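Nodulation protein S (Bradyrhizobium sp., PDB 3OFK) probably transfers a methyl group during Nod factor synthesis, acting as an S-adenosyl-L-methionine-dependent N-methyltransferase that binds the product S-adenosyl-L-homocysteine. Local coordinates at residues 27-32 against 37-42; 68-73 against 97-102; 105-110 against 125-130; 148-153 against 178-183. One frame throughout, in Å; residues are numbered along the deposited sequence.

Interaction 1 of 4, residues 27-32 against 37-42; sequences WRLDDN and ERHTQL. With SAH (S-adenosyl-L-homocysteine), chain E.
L29 presses a methyl against the guanidinium edge of R38 at the amino-acid end of the cofactor pocket, in the Rossmann-like fold of a SAM-dependent methyltransferase. The packing here is tight: CD2 of L29 lies near the guanidinium plane, 3.1 Å from R38 NH2. The same methyl comes obliquely to the imidazole of H39, 4.2 Å from its NE2. A leucine suits this place because its branched, apolar end fills the space beside two polar groups and offers no atom to compete for the N-H groups that R38 NH1 and NH2 and H39 NE2 direct at the SAH carboxylate. R38 leaves the helix with CG anti to its backbone N (chi1 -173°) and bends at chi3, bringing NH1 2.8 Å from SAH O, while NH2 makes longer bonds to O and OXT. H39 NE2 gives a nearly straight bond to SAH OXT (2.8 Å, 166°), with the oxygen in the ring plane. The arginine charge probably offsets that of the carboxylate, and a salt bridge from R38 NE to E35 helps to hold the guanidinium. The solvent side is loose by contrast: the exposed R28 and D31 of the loop and E37 and T40 of the helix make no contact across it. W27 turns one indole face to the ligand sulfur, a flat, apolar wall for a thioether. Putting an alanine here would probably strip SD of that wall and leave the homocysteine chain freer to turn. SD sits 3.8 Å above the centre of the indole, and W27 CH2 lies 3.7 Å from C3' of the ribose.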
# COMPACT_ATOMS: atom_id res chain seq x y z
N TRP A 27 -2.67 11.99 5.48
CA TRP A 27 -3.74 11.43 4.63
C TRP A 27 -5.07 11.20 5.37
O TRP A 27 -5.98 10.52 4.86
CB TRP A 27 -3.27 10.13 3.98
CG TRP A 27 -2.25 10.34 2.91
CD1 TRP A 27 -2.49 10.60 1.59
CD2 TRP A 27 -0.83 10.30 3.06
NE1 TRP A 27 -1.31 10.75 0.92
CE2 TRP A 27 -0.27 10.55 1.79
CE3 TRP A 27 0.02 10.09 4.14
CZ2 TRP A 27 1.11 10.58 1.58
CZ3 TRP A 27 1.40 10.10 3.93
CH2 TRP A 27 1.92 10.34 2.65
N ARG A 28 -5.21 11.79 6.54
CA ARG A 28 -6.36 11.54 7.41
C ARG A 28 -6.68 10.06 7.68
O ARG A 28 -7.83 9.70 7.92
CB ARG A 28 -7.60 12.30 6.88
CG ARG A 28 -7.99 13.48 7.74
CD ARG A 28 -9.47 13.85 7.49
NE ARG A 28 -9.72 14.11 6.07
CZ ARG A 28 -10.88 13.92 5.44
NH1 ARG A 28 -11.95 13.45 6.09
NH2 ARG A 28 -10.99 14.20 4.14
N LEU A 29 -5.66 9.20 7.69
CA LEU A 29 -5.87 7.74 7.83
C LEU A 29 -6.43 7.33 9.20
O LEU A 29 -7.03 6.24 9.34
CB LEU A 29 -4.57 6.98 7.56
CG LEU A 29 -4.01 7.14 6.14
CD1 LEU A 29 -2.57 6.64 6.05
CD2 LEU A 29 -4.87 6.47 5.10
N ASP A 30 -6.22 8.16 10.22
CA ASP A 30 -6.83 7.86 11.54
C ASP A 30 -8.23 8.40 11.69
O ASP A 30 -9.11 7.71 12.19
CB ASP A 30 -5.94 8.33 12.69
CG ASP A 30 -4.79 7.36 12.94
OD1 ASP A 30 -5.04 6.14 13.06
OD2 ASP A 30 -3.63 7.82 12.95
N ASP A 31 -8.43 9.63 11.22
CA ASP A 31 -9.63 10.39 11.53
C ASP A 31 -10.75 10.25 10.50
O ASP A 31 -11.88 10.63 10.81
CB ASP A 31 -9.27 11.87 11.72
CG ASP A 31 -8.38 12.12 12.93
OD1 ASP A 31 -8.83 11.85 14.07
OD2 ASP A 31 -7.23 12.57 12.77
N ASN A 32 -10.46 9.73 9.31
CA ASN A 32 -11.49 9.60 8.26
C ASN A 32 -12.18 8.24 8.34
O ASN A 32 -11.52 7.20 8.18
CB ASN A 32 -10.87 9.78 6.89
CG ASN A 32 -11.89 9.97 5.79
OD1 ASN A 32 -13.09 9.79 5.97
ND2 ASN A 32 -11.40 10.31 4.61
N GLU A 37 -12.61 2.31 7.35
CA GLU A 37 -13.31 1.22 6.62
C GLU A 37 -12.41 0.57 5.56
O GLU A 37 -12.43 -0.65 5.38
CB GLU A 37 -14.63 1.66 5.95
CG GLU A 37 -15.62 0.50 5.89
CD GLU A 37 -16.56 0.51 4.70
OE1 GLU A 37 -17.06 1.60 4.33
OE2 GLU A 37 -16.82 -0.59 4.15
N ARG A 38 -11.63 1.40 4.86
CA ARG A 38 -10.67 0.86 3.89
C ARG A 38 -9.65 -0.07 4.54
O ARG A 38 -9.36 -1.15 4.03
CB ARG A 38 -9.93 1.99 3.16
CG ARG A 38 -9.06 1.51 2.05
CD ARG A 38 -8.47 2.69 1.28
NE ARG A 38 -7.60 3.53 2.11
CZ ARG A 38 -6.34 3.23 2.49
NH1 ARG A 38 -5.73 2.10 2.14
NH2 ARG A 38 -5.68 4.11 3.23
N HIS A 39 -9.11 0.39 5.67
CA HIS A 39 -8.22 -0.39 6.48
C HIS A 39 -8.84 -1.67 7.01
O HIS A 39 -8.15 -2.69 7.10
CB HIS A 39 -7.72 0.44 7.65
CG HIS A 39 -6.57 1.33 7.31
ND1 HIS A 39 -5.83 1.98 8.28
CD2 HIS A 39 -5.99 1.63 6.13
CE1 HIS A 39 -4.87 2.68 7.69
NE2 HIS A 39 -4.94 2.46 6.39
N THR A 40 -10.11 -1.62 7.38
CA THR A 40 -10.85 -2.82 7.80
C THR A 40 -10.85 -3.83 6.65
O THR A 40 -10.51 -5.00 6.87
CB THR A 40 -12.28 -2.48 8.29
OG1 THR A 40 -12.19 -1.60 9.42
CG2 THR A 40 -13.03 -3.74 8.69
N GLN A 41 -11.19 -3.37 5.44
CA GLN A 41 -11.15 -4.25 4.26
C GLN A 41 -9.76 -4.75 3.93
O GLN A 41 -9.53 -5.92 3.66
CB GLN A 41 -11.73 -3.55 3.02
CG GLN A 41 -13.24 -3.30 3.06
CD GLN A 41 -14.04 -4.53 3.43
OE1 GLN A 41 -13.70 -5.65 3.03
NE2 GLN A 41 -15.11 -4.34 4.20
N LEU A 42 -8.81 -3.84 3.94
CA LEU A 42 -7.42 -4.22 3.72
C LEU A 42 -6.94 -5.30 4.73
O LEU A 42 -6.33 -6.29 4.33
CB LEU A 42 -6.55 -2.95 3.74
CG LEU A 42 -5.22 -3.02 3.01
CD1 LEU A 42 -5.44 -2.98 1.50
CD2 LEU A 42 -4.30 -1.91 3.45
N SAH E . -0.32 1.78 2.70
CA SAH E . -0.79 2.73 3.70
CB SAH E . -0.17 4.11 3.45
CG SAH E . -0.54 4.87 2.18
SD SAH E . 0.09 6.58 2.10
C SAH E . -2.32 2.85 3.77
O SAH E . -3.04 2.39 2.88
OXT SAH E . -2.86 3.41 4.72
C5' SAH E . 1.42 6.23 0.91
C4' SAH E . 2.79 5.86 1.44
O4' SAH E . 3.59 5.38 0.36
C3' SAH E . 3.55 7.02 2.08
O3' SAH E . 4.17 6.59 3.30
C2' SAH E . 4.60 7.37 1.01
O2' SAH E . 5.76 7.93 1.56
C1' SAH E . 4.86 6.01 0.42
N9 SAH E . 5.47 5.94 -0.93
C8 SAH E . 5.20 6.73 -2.01
N7 SAH E . 5.95 6.29 -3.05
C5 SAH E . 6.68 5.23 -2.65
C6 SAH E . 7.55 4.42 -3.38
N6 SAH E . 7.83 4.73 -4.67
N1 SAH E . 8.16 3.38 -2.71
C2 SAH E . 7.86 3.14 -1.38
N3 SAH E . 6.97 3.95 -0.68
C4 SAH E . 6.36 4.97 -1.32

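Interaction 2 of 4, residues 68-73 against 97-102; sequences KLAPHC and SHISWA
H98 points its imidazole edge-on at the backbone carbonyl of A70, and NE2 donates a short hydrogen bond to A70 O (2.7 Å, 151°). The oxygen lies almost in the ring plane, 9° out of it, although the bond itself is somewhat bent; seen from the carbonyl, the donor stands 44° above the C=O plane. The backbone N of C73 reaches the same oxygen from the opposite face, so two donors grip it. H98 can make this reach because CG takes the crowded position between the backbone N and the carbonyl carbon, throwing the ring across to the other segment. There it also brings CD2 to 3.0 Å from C73 O, which approaches the ring obliquely. Histidine suits the site, combining a flat ring with a donor at its far end, and W96 meets that ring with its plane nearly perpendicular. Beside this polar link the contact is apolar: I99 extends CD1 to 3.7 Å from the CB of A70, whose small side chain admits it. The other branch of I99, CG2, lies over one indole face of W101, toward its rim. The contact thus joins the 3-10 turn within a beta-alpha-beta crossover (strand 52-58, helix 64-69, strand 73-80) to the start of strand 99-103, the edge strand of the parallel part of this Rossmann-like sheet.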
# COMPACT_ATOMS: atom_id res chain seq x y z
N LYS A 68 -2.05 -2.22 12.81
CA LYS A 68 -3.14 -3.20 12.72
C LYS A 68 -2.63 -4.53 12.18
O LYS A 68 -3.07 -5.59 12.59
CB LYS A 68 -4.23 -2.62 11.81
CG LYS A 68 -4.88 -1.36 12.40
CD LYS A 68 -5.84 -0.66 11.44
CE LYS A 68 -6.11 0.76 11.91
NZ LYS A 68 -6.89 1.55 10.93
N LEU A 69 -1.64 -4.47 11.30
CA LEU A 69 -1.06 -5.65 10.68
C LEU A 69 -0.06 -6.39 11.55
O LEU A 69 -0.04 -7.63 11.55
CB LEU A 69 -0.39 -5.24 9.37
CG LEU A 69 0.03 -6.35 8.39
CD1 LEU A 69 -1.20 -7.11 7.86
CD2 LEU A 69 0.84 -5.71 7.24
N ALA A 70 0.75 -5.65 12.32
CA ALA A 70 1.91 -6.22 13.05
C ALA A 70 1.59 -7.44 13.92
O ALA A 70 2.33 -8.43 13.86
CB ALA A 70 2.70 -5.13 13.90
N PRO A 71 0.51 -7.38 14.74
CA PRO A 71 0.27 -8.49 15.64
C PRO A 71 -0.06 -9.81 14.97
O PRO A 71 -0.10 -10.84 15.64
CB PRO A 71 -0.93 -8.03 16.47
CG PRO A 71 -1.14 -6.58 16.13
CD PRO A 71 -0.50 -6.31 14.87
N HIS A 72 -0.25 -9.79 13.65
CA HIS A 72 -0.70 -10.96 12.90
C HIS A 72 0.38 -11.56 11.99
O HIS A 72 0.11 -12.52 11.27
CB HIS A 72 -1.94 -10.56 12.12
CG HIS A 72 -2.97 -9.87 12.97
ND1 HIS A 72 -3.62 -10.50 14.01
CD2 HIS A 72 -3.41 -8.59 12.96
CE1 HIS A 72 -4.44 -9.64 14.59
NE2 HIS A 72 -4.31 -8.47 13.98
N CYS A 73 1.59 -11.00 12.04
CA CYS A 73 2.73 -11.46 11.24
C CYS A 73 3.84 -11.90 12.19
O CYS A 73 4.19 -11.16 13.10
CB CYS A 73 3.26 -10.31 10.40
SG CYS A 73 2.03 -9.46 9.35
N SER A 97 8.69 -6.27 18.59
CA SER A 97 10.14 -6.52 18.40
C SER A 97 10.45 -7.24 17.06
O SER A 97 11.61 -7.50 16.75
CB SER A 97 10.68 -7.35 19.56
OG SER A 97 10.06 -8.63 19.55
N HIS A 98 9.40 -7.55 16.29
CA HIS A 98 9.53 -8.37 15.09
C HIS A 98 9.40 -7.57 13.77
O HIS A 98 9.19 -8.19 12.71
CB HIS A 98 8.50 -9.51 15.12
CG HIS A 98 7.07 -9.06 15.05
ND1 HIS A 98 6.39 -8.53 16.12
CD2 HIS A 98 6.17 -9.11 14.03
CE1 HIS A 98 5.14 -8.26 15.77
NE2 HIS A 98 4.98 -8.59 14.50
N ILE A 99 9.52 -6.24 13.82
CA ILE A 99 9.34 -5.39 12.62
C ILE A 99 10.72 -4.87 12.13
O ILE A 99 11.55 -4.45 12.96
CB ILE A 99 8.40 -4.19 12.87
CG1 ILE A 99 7.10 -4.63 13.55
CG2 ILE A 99 8.14 -3.41 11.54
CD1 ILE A 99 6.02 -3.50 13.68
N SER A 100 10.96 -4.95 10.81
CA SER A 100 12.16 -4.41 10.12
C SER A 100 11.72 -3.27 9.24
O SER A 100 10.62 -3.35 8.68
CB SER A 100 12.71 -5.48 9.16
OG SER A 100 13.58 -6.30 9.85
N TRP A 101 12.57 -2.27 9.03
CA TRP A 101 12.25 -1.14 8.17
C TRP A 101 13.36 -0.83 7.18
O TRP A 101 14.56 -1.04 7.43
CB TRP A 101 11.93 0.12 8.99
CG TRP A 101 11.05 -0.10 10.17
CD1 TRP A 101 11.40 -0.66 11.38
CD2 TRP A 101 9.68 0.29 10.30
NE1 TRP A 101 10.32 -0.66 12.22
CE2 TRP A 101 9.26 -0.07 11.59
CE3 TRP A 101 8.76 0.90 9.43
CZ2 TRP A 101 7.94 0.15 12.05
CZ3 TRP A 101 7.47 1.13 9.88
CH2 TRP A 101 7.08 0.74 11.17
N ALA A 102 12.95 -0.25 6.06
CA ALA A 102 13.91 0.28 5.09
C ALA A 102 13.35 1.53 4.40
O ALA A 102 12.23 1.52 3.96
CB ALA A 102 14.30 -0.82 4.09

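Interaction 3 of 4, residues 105-110 against 125-130; sequences DILQFS and YYLEDM. With SAH (S-adenosyl-L-homocysteine), chain E.
L107 and L127 lie alongside one another, running in opposite senses, and meet methyl to methyl with CD1 of L107 3.8 Å from CD2 of L127. Beside them D105 reaches toward the adenine of SAH. From its CB the chain runs with CG anti to the backbone N (chi1 -169°), a torsion that carries the carboxylate toward the exocyclic amine. CG comes within 3.4 Å of SAH N6. At the tip OD1 does most of the work: it accepts a hydrogen bond from N6 (3.0 Å, 156°) and another from the backbone N of L107 (2.9 Å), which meets it from above the carboxylate plane. This second bond closes an Asx turn, so the loop itself fixes the carboxylate. OD1 also touches L127 CD2 at 4.2 Å, whereas OD2 stands farther from N6 than OD1 does. Aspartate suits the site because it offers acceptors to a donor amine at the end of a short, easily fixed chain. With a leucine in its place, adenine N6 and the L107 amide would probably both be left without their acceptor and the turn would be less firmly held. The next residue, I106, recognises the ring by its backbone, its N donating to SAH N1 at 3.0 Å. Y126 sets CD2 3.7 Å from C8, obliquely, and with L127 adds apolar walls. An acidic side chain and the following amide reading N6 and N1 together, in the loop after strand 99-103, make the polar part of the adenine site of this Rossmann-like methyltransferase fold.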
# COMPACT_ATOMS: atom_id res chain seq x y z
N ASP A 105 12.71 3.22 -2.06
CA ASP A 105 11.71 3.22 -3.06
C ASP A 105 11.46 1.74 -3.43
O ASP A 105 12.40 0.92 -3.47
CB ASP A 105 12.24 4.01 -4.26
CG ASP A 105 11.18 4.31 -5.28
OD1 ASP A 105 10.33 3.44 -5.57
OD2 ASP A 105 11.22 5.43 -5.80
N ILE A 106 10.21 1.38 -3.70
CA ILE A 106 9.92 -0.00 -4.11
C ILE A 106 10.69 -0.36 -5.41
O ILE A 106 11.08 -1.52 -5.60
CB ILE A 106 8.39 -0.25 -4.23
CG1 ILE A 106 8.10 -1.71 -4.66
CG2 ILE A 106 7.72 0.76 -5.15
CD1 ILE A 106 8.71 -2.76 -3.75
N LEU A 107 10.94 0.64 -6.25
CA LEU A 107 11.76 0.49 -7.47
C LEU A 107 13.18 0.07 -7.20
O LEU A 107 13.81 -0.53 -8.06
CB LEU A 107 11.82 1.80 -8.27
CG LEU A 107 10.58 2.16 -9.10
CD1 LEU A 107 10.87 3.47 -9.82
CD2 LEU A 107 10.23 1.06 -10.09
N GLN A 108 13.69 0.41 -6.02
CA GLN A 108 15.08 0.12 -5.70
C GLN A 108 15.26 -0.98 -4.69
O GLN A 108 16.38 -1.39 -4.43
CB GLN A 108 15.77 1.38 -5.22
CG GLN A 108 16.36 2.23 -6.35
CD GLN A 108 17.68 2.81 -5.96
OE1 GLN A 108 17.74 3.79 -5.20
NE2 GLN A 108 18.78 2.21 -6.45
N PHE A 109 14.16 -1.46 -4.11
CA PHE A 109 14.22 -2.46 -3.06
C PHE A 109 14.56 -3.80 -3.67
O PHE A 109 13.86 -4.29 -4.56
CB PHE A 109 12.87 -2.55 -2.33
CG PHE A 109 12.88 -3.44 -1.11
CD1 PHE A 109 13.82 -3.27 -0.11
CD2 PHE A 109 11.93 -4.42 -0.95
CE1 PHE A 109 13.81 -4.08 1.03
CE2 PHE A 109 11.91 -5.22 0.19
CZ PHE A 109 12.86 -5.06 1.17
N SER A 110 15.67 -4.38 -3.23
CA SER A 110 16.01 -5.74 -3.63
C SER A 110 16.36 -6.53 -2.38
O SER A 110 17.26 -6.16 -1.61
CB SER A 110 17.18 -5.75 -4.62
OG SER A 110 18.30 -5.10 -4.06
N TYR A 125 0.41 4.63 -7.39
CA TYR A 125 0.18 5.80 -8.24
C TYR A 125 1.17 6.96 -8.06
O TYR A 125 1.18 7.90 -8.85
CB TYR A 125 -1.25 6.31 -8.13
CG TYR A 125 -1.80 6.56 -6.74
CD1 TYR A 125 -1.49 7.71 -6.02
CD2 TYR A 125 -2.69 5.66 -6.16
CE1 TYR A 125 -2.04 7.94 -4.75
CE2 TYR A 125 -3.23 5.88 -4.91
CZ TYR A 125 -2.91 7.01 -4.22
OH TYR A 125 -3.49 7.19 -2.98
N TYR A 126 2.01 6.91 -7.03
CA TYR A 126 3.04 7.96 -6.91
C TYR A 126 4.17 7.76 -7.93
O TYR A 126 5.00 8.63 -8.13
CB TYR A 126 3.60 8.02 -5.49
CG TYR A 126 2.58 8.54 -4.50
CD1 TYR A 126 2.17 9.87 -4.53
CD2 TYR A 126 2.02 7.71 -3.55
CE1 TYR A 126 1.22 10.36 -3.62
CE2 TYR A 126 1.06 8.18 -2.67
CZ TYR A 126 0.68 9.50 -2.71
OH TYR A 126 -0.26 9.91 -1.82
N LEU A 127 4.23 6.63 -8.58
CA LEU A 127 5.30 6.42 -9.56
C LEU A 127 5.01 7.29 -10.80
O LEU A 127 3.87 7.68 -11.04
CB LEU A 127 5.39 4.94 -9.91
CG LEU A 127 5.87 4.06 -8.75
CD1 LEU A 127 5.54 2.61 -9.08
CD2 LEU A 127 7.37 4.27 -8.48
N GLU A 128 6.05 7.61 -11.56
CA GLU A 128 5.94 8.56 -12.66
C GLU A 128 5.25 8.07 -13.93
O GLU A 128 4.66 8.86 -14.65
CB GLU A 128 7.33 9.07 -13.07
CG GLU A 128 8.03 9.81 -11.97
CD GLU A 128 9.42 10.22 -12.40
OE1 GLU A 128 10.37 9.43 -12.20
OE2 GLU A 128 9.56 11.33 -12.96
N ASP A 129 5.38 6.79 -14.24
CA ASP A 129 4.80 6.25 -15.49
C ASP A 129 4.51 4.78 -15.37
O ASP A 129 4.81 4.17 -14.34
CB ASP A 129 5.74 6.54 -16.66
CG ASP A 129 7.16 6.03 -16.42
OD1 ASP A 129 7.31 4.83 -16.09
OD2 ASP A 129 8.10 6.82 -16.61
N MET A 130 3.94 4.22 -16.44
CA MET A 130 3.55 2.80 -16.49
C MET A 130 4.72 1.83 -16.54
O MET A 130 4.56 0.66 -16.19
CB MET A 130 2.65 2.51 -17.71
CG MET A 130 1.12 2.63 -17.53
SD MET A 130 0.51 2.71 -15.86
CE MET A 130 0.29 4.46 -15.80
N SAH E . -0.32 1.78 2.70
CA SAH E . -0.79 2.73 3.70
CB SAH E . -0.17 4.11 3.45
CG SAH E . -0.54 4.87 2.18
SD SAH E . 0.09 6.58 2.10
C SAH E . -2.32 2.85 3.77
O SAH E . -3.04 2.39 2.88
OXT SAH E . -2.86 3.41 4.72
C5' SAH E . 1.42 6.23 0.91
C4' SAH E . 2.79 5.86 1.44
O4' SAH E . 3.59 5.38 0.36
C3' SAH E . 3.55 7.02 2.08
O3' SAH E . 4.17 6.59 3.30
C2' SAH E . 4.60 7.37 1.01
O2' SAH E . 5.76 7.93 1.56
C1' SAH E . 4.86 6.01 0.42
N9 SAH E . 5.47 5.94 -0.93
C8 SAH E . 5.20 6.73 -2.01
N7 SAH E . 5.95 6.29 -3.05
C5 SAH E . 6.68 5.23 -2.65
C6 SAH E . 7.55 4.42 -3.38
N6 SAH E . 7.83 4.73 -4.67
N1 SAH E . 8.16 3.38 -2.71
C2 SAH E . 7.86 3.14 -1.38
N3 SAH E . 6.97 3.95 -0.68
C4 SAH E . 6.36 4.97 -1.32

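Interaction 4 of 4, residues 148-153 against 178-183; sequences GHLVFG and EALTEV
L180 and L150 meet through methyl groups, their side chains crossing at about a right angle with CD1 of each 4.2 Å from the other. L150 has CG anti to its backbone N (chi1 -179°), which carries its CD1 toward L180. The CD1 of L180 also rests 4.2 Å from the CB of L150, so one methyl meets both the root and the tip of its partner. Leucine fits both places, being flexible and wholly apolar in a buried spot. The second meeting is looser: V183 brings CG1 to the ring edge of H149, 4.3 Å from CD2. Valine, branched at CB, is at home on a strand, and the imidazole presents a flat rim to its methyl in a partly exposed setting. Strand 196-203 runs between the two segments in the sheet, so these side chains bridge past it; its R201 and R203 touch both H149 and V183. V151 on strand 148-155 packs against helix 33-46, whereas F152, on the other face of the sheet, packs against helix 169-179, the helix that leads into L180 and strand 181-189.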
# COMPACT_ATOMS: atom_id res chain seq x y z
N GLY A 148 2.06 -17.44 -1.48
CA GLY A 148 1.73 -16.22 -0.77
C GLY A 148 0.71 -15.38 -1.49
O GLY A 148 0.42 -15.61 -2.66
N HIS A 149 0.14 -14.42 -0.76
CA HIS A 149 -0.85 -13.50 -1.33
C HIS A 149 -0.35 -12.08 -1.38
O HIS A 149 0.48 -11.67 -0.55
CB HIS A 149 -2.16 -13.52 -0.54
CG HIS A 149 -2.86 -14.84 -0.58
ND1 HIS A 149 -2.48 -15.90 0.21
CD2 HIS A 149 -3.88 -15.29 -1.34
CE1 HIS A 149 -3.27 -16.94 -0.03
NE2 HIS A 149 -4.12 -16.59 -0.98
N LEU A 150 -0.90 -11.33 -2.33
CA LEU A 150 -0.62 -9.91 -2.46
C LEU A 150 -1.96 -9.21 -2.32
O LEU A 150 -2.92 -9.60 -2.96
CB LEU A 150 0.04 -9.63 -3.81
CG LEU A 150 0.43 -8.18 -4.13
CD1 LEU A 150 1.71 -8.13 -5.02
CD2 LEU A 150 -0.75 -7.42 -4.78
N VAL A 151 -2.03 -8.26 -1.40
CA VAL A 151 -3.24 -7.49 -1.15
C VAL A 151 -2.99 -6.10 -1.65
O VAL A 151 -2.15 -5.41 -1.11
CB VAL A 151 -3.61 -7.46 0.35
CG1 VAL A 151 -4.65 -6.37 0.61
CG2 VAL A 151 -4.14 -8.78 0.77
N PHE A 152 -3.72 -5.71 -2.70
CA PHE A 152 -3.54 -4.44 -3.37
C PHE A 152 -4.76 -3.60 -3.16
O PHE A 152 -5.88 -4.10 -3.16
CB PHE A 152 -3.33 -4.66 -4.87
CG PHE A 152 -3.52 -3.42 -5.71
CD1 PHE A 152 -2.52 -2.42 -5.76
CD2 PHE A 152 -4.70 -3.24 -6.43
CE1 PHE A 152 -2.70 -1.29 -6.56
CE2 PHE A 152 -4.89 -2.10 -7.22
CZ PHE A 152 -3.88 -1.11 -7.27
N GLY A 153 -4.55 -2.30 -2.98
CA GLY A 153 -5.68 -1.39 -2.94
C GLY A 153 -5.31 -0.08 -3.59
O GLY A 153 -4.17 0.33 -3.49
N GLU A 178 -1.81 -10.56 -14.96
CA GLU A 178 -0.94 -11.21 -15.95
C GLU A 178 0.03 -12.16 -15.28
O GLU A 178 0.48 -13.13 -15.88
CB GLU A 178 -0.12 -10.17 -16.75
CG GLU A 178 -0.92 -9.15 -17.59
CD GLU A 178 -0.12 -7.90 -17.98
OE1 GLU A 178 -0.75 -6.90 -18.40
OE2 GLU A 178 1.13 -7.90 -17.87
N ALA A 179 0.41 -11.83 -14.04
CA ALA A 179 1.36 -12.65 -13.29
C ALA A 179 0.69 -13.45 -12.14
O ALA A 179 1.20 -14.51 -11.73
CB ALA A 179 2.48 -11.77 -12.74
N LEU A 180 -0.44 -12.96 -11.64
CA LEU A 180 -1.06 -13.50 -10.42
C LEU A 180 -2.52 -13.84 -10.65
O LEU A 180 -3.12 -13.39 -11.62
CB LEU A 180 -0.97 -12.50 -9.26
CG LEU A 180 0.43 -12.04 -8.83
CD1 LEU A 180 0.32 -10.91 -7.78
CD2 LEU A 180 1.22 -13.20 -8.28
N THR A 181 -3.07 -14.65 -9.74
CA THR A 181 -4.46 -15.11 -9.80
C THR A 181 -5.33 -14.29 -8.82
O THR A 181 -5.06 -14.26 -7.62
CB THR A 181 -4.54 -16.63 -9.48
OG1 THR A 181 -3.86 -17.39 -10.49
CG2 THR A 181 -6.01 -17.13 -9.40
N GLU A 182 -6.34 -13.61 -9.33
CA GLU A 182 -7.24 -12.85 -8.46
C GLU A 182 -8.09 -13.82 -7.63
O GLU A 182 -8.75 -14.70 -8.20
CB GLU A 182 -8.16 -11.91 -9.26
CG GLU A 182 -8.92 -10.94 -8.34
CD GLU A 182 -9.80 -9.95 -9.08
OE1 GLU A 182 -9.34 -9.29 -10.03
OE2 GLU A 182 -10.97 -9.80 -8.68
N VAL A 183 -8.05 -13.69 -6.30
CA VAL A 183 -8.83 -14.56 -5.41
C VAL A 183 -10.10 -13.88 -4.87
O VAL A 183 -11.06 -14.57 -4.50
CB VAL A 183 -8.01 -15.12 -4.21
CG1 VAL A 183 -6.62 -15.56 -4.64
CG2 VAL A 183 -7.92 -14.11 -3.09

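Taken from the N terminus, the four contacts follow one another in series: none nests in or crosses another. Interaction 1 closes the shortest loop, from the lead-in of helix 33-46 back onto that helix. Interaction 2 spans strand 73-80 and helix 83-92 to reach the sheet edge, and interaction 3 bridges the loops before and after strand 115-121. Interaction 4 encloses helices 157-162 and 169-179 and ties strand 148-155 to the start of outermost strand 181-189 across strand 196-203. A probable hydrogen bond between H39 and K68 links 1 to 2, a weak one between W27 NE1 and Y126 OH links 1 to 3, and L42 packs on V151 of interaction 4. Interactions 1 and 3 hold opposite ends of SAH.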